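Local coordinates for protein LEOA (Escherichia coli, PDB 4AUR) that is a bacterial dynamin from enterotoxigenic E. coli, a GTPase that probably couples nucleotide hydrolysis in its globular domain to the action of a long helical stalk, at residues D80-M85 and K96-P101; L410-F415 and I428-L433. One frame throughout, in Å; residues are numbered along the deposited sequence.

Contact 1. Residues D80-M85 and K96-P101; sequences DMNISM and KPEGLP
Selenomethionine Met81 meets Pro97 and Leu100 with the far end of its side chain: SE lies 3.8 Å from Pro97 CB and 4.1 Å from Leu100 CD1. Met81 and Pro97 run alongside each other in the same direction. With chi1 at 52°, Met81 CG is set between the backbone N and the carbonyl carbon, and the chain beyond it is extended, which brings the selenium beside Pro97 CB. At the root of this side chain the backbones approach, Met81 CA standing 3.2 Å from Glu98 O in a CA-H...O contact, while Glu98 N gives a weak hydrogen bond to Met81 O. On the exposed flank, Asn82 ND2 donates to Glu98 OE1 over 3.3 Å, bent to 135° at the hydrogen. The donor comes from above the carboxylate, 56° out of its plane. Ile83 CD1 packs against the backbone carbonyl of Lys96, 3.9 Å from Lys96 O. Farther out, Lys76 NZ binds Gly99 O, tying the second loop to the region just after helix 66-74. The contact thus packs the loop following that helix on the loop between strands 93-95 and 104-108, in the dynamin-family GTPase domain, a P-loop NTPase fold. Strand 93-95 is outermost in the sheet within this chain; Pro97 rests on Cys104 and Ile106 of strand 104-108, and Ile83 on Tyr95 of strand 93-95.

Contact 2. Residues L410-F415 and I428-L433; sequences LGEGAF and ISPATL
Pro430 packs its ring against Phe415, whose CD2 is 3.7 Å from Pro430 CD, and Pro430 CG lies over one face of the phenyl ring. The two side chains run past each other in opposite directions. Leu433, one turn of helix farther on, reaches the same ring at its edge, CD1 standing 3.9 Å from Phe415 CE2 and near the ring plane. Phe415 CG is anti to its carbonyl carbon (chi1 -54°), which lays the ring towards the start of the helix. On its other flank Pro430 CG sits 3.3 Å from Gly411 O, and Leu410 CB adds a longer apolar touch. This is the compact part of the contact, where Phe415 and Pro430 are buried.

The other side is polar and more open, carried by the exposed Glu412. Its chain bends at chi2 (-71°) and brings OE2 to the first turn of the helix, where the oxygen accepts two bonds. Ser429 OG donates to its syn lone pair over 3.0 Å, and Ala431 N, 3.2 Å away, approaches from above the carboxylate plane. A carboxylate here would probably be favoured by the positive end of the helix dipole. Ser429 is the N-cap: its OG also accepts from Thr432 N, and Ser429 N returns a 3.0 Å bond to Thr432 OG1, completing a capping box. Glu412 itself is presented by a type I turn from Gly411 to Ala414.

Within the dynamin-like helical domain, the contact therefore joins the turn after helix 368-408 to the N-terminus of helix 430-447. Leu410, Ala414 and Phe415 lean on helix 275-343, while Ile428 and Leu433 touch helix 547-567.

How the contacts relate
Contact 1 belongs to the GTPase end of this elongated chain and contact 2 to the helical part. Their centres are 64 Å apart and their nearest atoms about 48 Å, so neither touches the other; the two follow one another along the chain without interleaving. Contact 1 lies near the P-loop-like segment that probably binds the nucleotide phosphates, with the side chain of Met81 close to that segment but not touching it. The centre of contact 2 is about 14 Å from the centre of the chain, that of contact 1 about 56 Å. Their settings differ: two loops meet at the sheet edge in contact 1, a loop and a helix start in contact 2.

Contact 1. Residues D80-M85 and K96-P101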
ATOM      1  N   ASP A  80       1.393 -20.106  57.350  1.00 68.60           N
ATOM      2  CA  ASP A  80       1.951 -21.203  56.539  1.00 70.72           C
ATOM      3  C   ASP A  80       2.893 -20.706  55.448  1.00 70.29           C
ATOM      4  O   ASP A  80       3.777 -21.446  54.994  1.00 69.74           O
ATOM      5  CB  ASP A  80       0.834 -22.001  55.875  1.00 73.81           C
ATOM      6  CG  ASP A  80       0.044 -22.808  56.852  1.00 74.31           C
ATOM      7  OD1 ASP A  80       0.432 -22.848  58.035  1.00 76.41           O
ATOM      8  OD2 ASP A  80      -0.964 -23.406  56.432  1.00 79.26           O
HETATM    9  N   MSE A  81       2.675 -19.461  55.024  1.00 67.89           N
HETATM   10  CA  MSE A  81       3.586 -18.753  54.126  1.00 68.21           C
HETATM   11  C   MSE A  81       4.351 -17.736  54.936  1.00 68.63           C
HETATM   12  O   MSE A  81       4.535 -16.606  54.510  1.00 64.24           O
HETATM   13  CB  MSE A  81       2.828 -18.160  52.937  1.00 67.41           C
HETATM   14  CG  MSE A  81       1.617 -17.317  53.316  1.00 67.81           C
HETATM   15 SE   MSE A  81       0.652 -16.690  51.708  0.97 76.35          SE
HETATM   16  CE  MSE A  81      -0.510 -15.537  52.809  1.00 67.78           C
ATOM     17  N   ASN A  82       4.773 -18.160  56.134  1.00 75.16           N
ATOM     18  CA  ASN A  82       5.752 -17.477  56.991  1.00 74.80           C
ATOM     19  C   ASN A  82       5.897 -15.971  56.764  1.00 74.42           C
ATOM     20  O   ASN A  82       6.977 -15.468  56.438  1.00 76.40           O
ATOM     21  CB  ASN A  82       7.102 -18.195  56.848  1.00 81.30           C
ATOM     22  CG  ASN A  82       8.150 -17.686  57.819  1.00 83.72           C
ATOM     23  OD1 ASN A  82       8.039 -17.866  59.037  1.00 85.72           O
ATOM     24  ND2 ASN A  82       9.187 -17.055  57.278  1.00 79.46           N
ATOM     25  N   ILE A  83       4.788 -15.260  56.938  1.00 76.74           N
ATOM     26  CA  ILE A  83       4.773 -13.797  56.863  1.00 76.24           C
ATOM     27  C   ILE A  83       3.636 -13.262  57.757  1.00 77.25           C
ATOM     28  O   ILE A  83       2.643 -13.954  57.999  1.00 79.34           O
ATOM     29  CB  ILE A  83       4.678 -13.312  55.383  1.00 73.66           C
ATOM     30  CG1 ILE A  83       5.760 -12.265  55.080  1.00 76.19           C
ATOM     31  CG2 ILE A  83       3.282 -12.808  55.022  1.00 73.72           C
ATOM     32  CD1 ILE A  83       7.163 -12.833  54.922  1.00 77.63           C
ATOM     33  N   SER A  84       3.804 -12.038  58.258  1.00 76.87           N
ATOM     34  CA  SER A  84       2.887 -11.449  59.238  1.00 71.77           C
ATOM     35  C   SER A  84       2.783  -9.938  59.043  1.00 68.65           C
ATOM     36  O   SER A  84       3.777  -9.231  59.070  1.00 68.27           O
ATOM     37  CB  SER A  84       3.379 -11.773  60.654  1.00 73.19           C
ATOM     38  OG  SER A  84       3.093 -10.723  61.558  1.00 65.02           O
HETATM   39  N   MSE A  85       1.567  -9.442  58.872  1.00 71.28           N
HETATM   40  CA  MSE A  85       1.369  -8.067  58.438  1.00 74.10           C
HETATM   41  C   MSE A  85       1.174  -7.126  59.597  1.00 81.42           C
HETATM   42  O   MSE A  85       0.410  -7.417  60.516  1.00 82.96           O
HETATM   43  CB  MSE A  85       0.196  -8.046  57.456  1.00 70.77           C
HETATM   44  CG  MSE A  85       0.711  -8.425  56.060  1.00 68.07           C
HETATM   45 SE   MSE A  85      -0.622  -8.121  54.631  1.00 62.05          SE
HETATM   46  CE  MSE A  85      -0.706  -6.142  54.714  1.00 64.55           C
ATOM     47  N   LYS A  96       6.853 -10.751  51.266  1.00 47.39           N
ATOM     48  CA  LYS A  96       7.303 -11.698  50.255  1.00 44.76           C
ATOM     49  C   LYS A  96       7.070 -13.121  50.781  1.00 44.76           C
ATOM     50  O   LYS A  96       8.003 -13.800  51.231  1.00 43.46           O
ATOM     51  CB  LYS A  96       8.790 -11.466  49.964  1.00 47.93           C
ATOM     52  CG  LYS A  96       9.095 -10.278  49.056  1.00 47.69           C
ATOM     53  CD  LYS A  96      10.549  -9.844  49.172  1.00 49.70           C
ATOM     54  CE  LYS A  96      10.999  -8.996  47.990  1.00 52.64           C
ATOM     55  NZ  LYS A  96      10.996  -9.744  46.690  1.00 55.39           N
ATOM     56  N   PRO A  97       5.813 -13.573  50.748  1.00 44.39           N
ATOM     57  CA  PRO A  97       5.438 -14.833  51.336  1.00 44.42           C
ATOM     58  C   PRO A  97       6.216 -16.008  50.780  1.00 48.93           C
ATOM     59  O   PRO A  97       6.699 -15.960  49.644  1.00 46.03           O
ATOM     60  CB  PRO A  97       3.962 -14.948  50.972  1.00 43.48           C
ATOM     61  CG  PRO A  97       3.815 -14.141  49.738  1.00 43.31           C
ATOM     62  CD  PRO A  97       4.670 -12.961  50.058  1.00 45.86           C
ATOM     63  N   GLU A  98       6.309 -17.067  51.586  1.00 56.37           N
ATOM     64  CA  GLU A  98       7.176 -18.200  51.285  1.00 55.88           C
ATOM     65  C   GLU A  98       6.339 -19.449  51.117  1.00 52.27           C
ATOM     66  O   GLU A  98       5.147 -19.434  51.370  1.00 55.31           O
ATOM     67  CB  GLU A  98       8.223 -18.359  52.388  1.00 58.31           C
ATOM     68  CG  GLU A  98       9.276 -17.251  52.386  1.00 63.07           C
ATOM     69  CD  GLU A  98      10.165 -17.233  53.629  1.00 69.86           C
ATOM     70  OE1 GLU A  98      10.156 -18.225  54.400  1.00 70.85           O
ATOM     71  OE2 GLU A  98      10.877 -16.215  53.840  1.00 71.67           O
ATOM     72  N   GLY A  99       6.959 -20.517  50.645  1.00 48.88           N
ATOM     73  CA  GLY A  99       6.260 -21.769  50.467  1.00 49.38           C
ATOM     74  C   GLY A  99       5.106 -21.691  49.493  1.00 49.36           C
ATOM     75  O   GLY A  99       4.186 -22.495  49.560  1.00 46.67           O
ATOM     76  N   LEU A 100       5.162 -20.727  48.581  1.00 52.09           N
ATOM     77  CA  LEU A 100       4.160 -20.578  47.521  1.00 50.03           C
ATOM     78  C   LEU A 100       4.772 -21.108  46.237  1.00 48.75           C
ATOM     79  O   LEU A 100       5.995 -21.225  46.160  1.00 49.02           O
ATOM     80  CB  LEU A 100       3.798 -19.105  47.346  1.00 51.21           C
ATOM     81  CG  LEU A 100       2.720 -18.523  48.254  1.00 51.11           C
ATOM     82  CD1 LEU A 100       2.793 -17.004  48.224  1.00 50.76           C
ATOM     83  CD2 LEU A 100       1.344 -18.987  47.825  1.00 52.52           C
ATOM     84  N   PRO A 101       3.944 -21.386  45.206  1.00 51.33           N
ATOM     85  CA  PRO A 101       4.507 -21.996  43.992  1.00 54.19           C
ATOM     86  C   PRO A 101       5.600 -21.124  43.369  1.00 50.70           C
ATOM     87  O   PRO A 101       6.646 -21.637  42.960  1.00 46.17           O
ATOM     88  CB  PRO A 101       3.297 -22.122  43.041  1.00 55.83           C
ATOM     89  CG  PRO A 101       2.083 -21.815  43.861  1.00 55.82           C
ATOM     90  CD  PRO A 101       2.557 -20.935  44.985  1.00 53.28           C
TER

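Contact 2. Residues L410-F415 and I428-L433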
ATOM      1  N   LEU A 410       0.270  11.335  -4.328  1.00 27.23           N
ATOM      2  CA  LEU A 410       0.900  10.646  -3.211  1.00 27.48           C
ATOM      3  C   LEU A 410       1.391  11.631  -2.167  1.00 29.53           C
ATOM      4  O   LEU A 410       1.376  11.319  -0.984  1.00 31.79           O
ATOM      5  CB  LEU A 410       2.059   9.774  -3.692  1.00 25.75           C
ATOM      6  CG  LEU A 410       1.638   8.633  -4.627  1.00 24.96           C
ATOM      7  CD1 LEU A 410       2.828   7.738  -4.943  1.00 23.37           C
ATOM      8  CD2 LEU A 410       0.493   7.804  -4.059  1.00 23.45           C
ATOM      9  N   GLY A 411       1.822  12.817  -2.612  1.00 30.63           N
ATOM     10  CA  GLY A 411       2.434  13.811  -1.731  1.00 30.73           C
ATOM     11  C   GLY A 411       3.925  13.741  -1.938  1.00 30.85           C
ATOM     12  O   GLY A 411       4.427  12.701  -2.324  1.00 32.10           O
ATOM     13  N   GLU A 412       4.663  14.812  -1.687  1.00 30.47           N
ATOM     14  CA  GLU A 412       6.082  14.783  -2.064  1.00 32.93           C
ATOM     15  C   GLU A 412       6.909  13.993  -1.064  1.00 31.25           C
ATOM     16  O   GLU A 412       8.030  13.634  -1.366  1.00 30.61           O
ATOM     17  CB  GLU A 412       6.670  16.185  -2.252  1.00 36.16           C
ATOM     18  CG  GLU A 412       7.354  16.405  -3.602  1.00 40.43           C
ATOM     19  CD  GLU A 412       8.676  15.649  -3.767  1.00 40.54           C
ATOM     20  OE1 GLU A 412       9.769  16.182  -3.422  1.00 42.12           O
ATOM     21  OE2 GLU A 412       8.620  14.529  -4.297  1.00 37.39           O
ATOM     22  N   GLY A 413       6.342  13.711   0.108  1.00 29.55           N
ATOM     23  CA  GLY A 413       7.027  12.957   1.138  1.00 29.49           C
ATOM     24  C   GLY A 413       6.517  11.545   1.345  1.00 29.85           C
ATOM     25  O   GLY A 413       6.765  10.921   2.382  1.00 31.11           O
ATOM     26  N   ALA A 414       5.823  11.015   0.353  1.00 31.64           N
ATOM     27  CA  ALA A 414       5.150   9.737   0.530  1.00 31.30           C
ATOM     28  C   ALA A 414       6.120   8.579   0.765  1.00 28.85           C
ATOM     29  O   ALA A 414       5.778   7.638   1.473  1.00 30.28           O
ATOM     30  CB  ALA A 414       4.241   9.460  -0.648  1.00 32.36           C
ATOM     31  N   PHE A 415       7.326   8.664   0.214  1.00 26.12           N
ATOM     32  CA  PHE A 415       8.312   7.591   0.372  1.00 25.46           C
ATOM     33  C   PHE A 415       9.400   7.846   1.413  1.00 25.93           C
ATOM     34  O   PHE A 415      10.387   7.126   1.451  1.00 25.69           O
ATOM     35  CB  PHE A 415       9.034   7.328  -0.940  1.00 24.38           C
ATOM     36  CG  PHE A 415       8.134   7.040  -2.094  1.00 24.65           C
ATOM     37  CD1 PHE A 415       6.893   6.415  -1.916  1.00 24.43           C
ATOM     38  CD2 PHE A 415       8.527   7.382  -3.375  1.00 22.90           C
ATOM     39  CE1 PHE A 415       6.074   6.153  -3.003  1.00 23.19           C
ATOM     40  CE2 PHE A 415       7.720   7.101  -4.454  1.00 23.27           C
ATOM     41  CZ  PHE A 415       6.499   6.482  -4.271  1.00 22.82           C
ATOM     42  N   ILE A 428      15.203   9.543  -4.075  1.00 20.04           N
ATOM     43  CA  ILE A 428      14.162   9.273  -5.024  1.00 20.48           C
ATOM     44  C   ILE A 428      12.877   9.769  -4.369  1.00 21.05           C
ATOM     45  O   ILE A 428      12.705   9.659  -3.149  1.00 20.74           O
ATOM     46  CB  ILE A 428      14.073   7.748  -5.294  1.00 21.35           C
ATOM     47  CG1 ILE A 428      15.373   7.208  -5.876  1.00 22.12           C
ATOM     48  CG2 ILE A 428      12.968   7.384  -6.278  1.00 21.42           C
ATOM     49  CD1 ILE A 428      15.339   5.706  -6.126  1.00 22.67           C
ATOM     50  N   SER A 429      11.973  10.317  -5.175  1.00 21.17           N
ATOM     51  CA  SER A 429      10.706  10.839  -4.670  1.00 20.99           C
ATOM     52  C   SER A 429       9.632  10.784  -5.755  1.00 20.87           C
ATOM     53  O   SER A 429       9.934  10.587  -6.933  1.00 21.45           O
ATOM     54  CB  SER A 429      10.908  12.279  -4.213  1.00 22.15           C
ATOM     55  OG  SER A 429      11.116  13.175  -5.321  1.00 24.81           O
ATOM     56  N   PRO A 430       8.371  10.971  -5.385  1.00 19.20           N
ATOM     57  CA  PRO A 430       7.399  11.044  -6.443  1.00 19.71           C
ATOM     58  C   PRO A 430       7.789  12.023  -7.520  1.00 20.88           C
ATOM     59  O   PRO A 430       7.565  11.749  -8.705  1.00 21.46           O
ATOM     60  CB  PRO A 430       6.151  11.513  -5.738  1.00 19.47           C
ATOM     61  CG  PRO A 430       6.286  10.922  -4.395  1.00 19.60           C
ATOM     62  CD  PRO A 430       7.744  10.943  -4.068  1.00 19.54           C
ATOM     63  N   ALA A 431       8.396  13.143  -7.126  1.00 21.25           N
ATOM     64  CA  ALA A 431       8.731  14.154  -8.098  1.00 21.07           C
ATOM     65  C   ALA A 431       9.932  13.767  -8.941  1.00 22.37           C
ATOM     66  O   ALA A 431      10.034  14.243 -10.072  1.00 23.41           O
ATOM     67  CB  ALA A 431       8.929  15.503  -7.443  1.00 21.61           C
ATOM     68  N   THR A 432      10.840  12.919  -8.438  1.00 23.07           N
ATOM     69  CA  THR A 432      11.977  12.529  -9.274  1.00 23.34           C
ATOM     70  C   THR A 432      11.504  11.596 -10.342  1.00 24.68           C
ATOM     71  O   THR A 432      12.025  11.634 -11.448  1.00 29.67           O
ATOM     72  CB  THR A 432      13.180  11.903  -8.536  1.00 24.61           C
ATOM     73  OG1 THR A 432      12.849  10.614  -7.982  1.00 26.30           O
ATOM     74  CG2 THR A 432      13.694  12.832  -7.453  1.00 25.21           C
ATOM     75  N   LEU A 433      10.510  10.774 -10.014  1.00 24.89           N
ATOM     76  CA  LEU A 433      10.024   9.759 -10.908  1.00 23.64           C
ATOM     77  C   LEU A 433       9.067  10.417 -11.842  1.00 23.98           C
ATOM     78  O   LEU A 433       8.998  10.068 -12.999  1.00 23.92           O
ATOM     79  CB  LEU A 433       9.293   8.651 -10.155  1.00 23.81           C
ATOM     80  CG  LEU A 433      10.020   7.782  -9.128  1.00 23.60           C
ATOM     81  CD1 LEU A 433       9.069   7.233  -8.066  1.00 22.74           C
ATOM     82  CD2 LEU A 433      10.738   6.650  -9.831  1.00 23.65           C
TER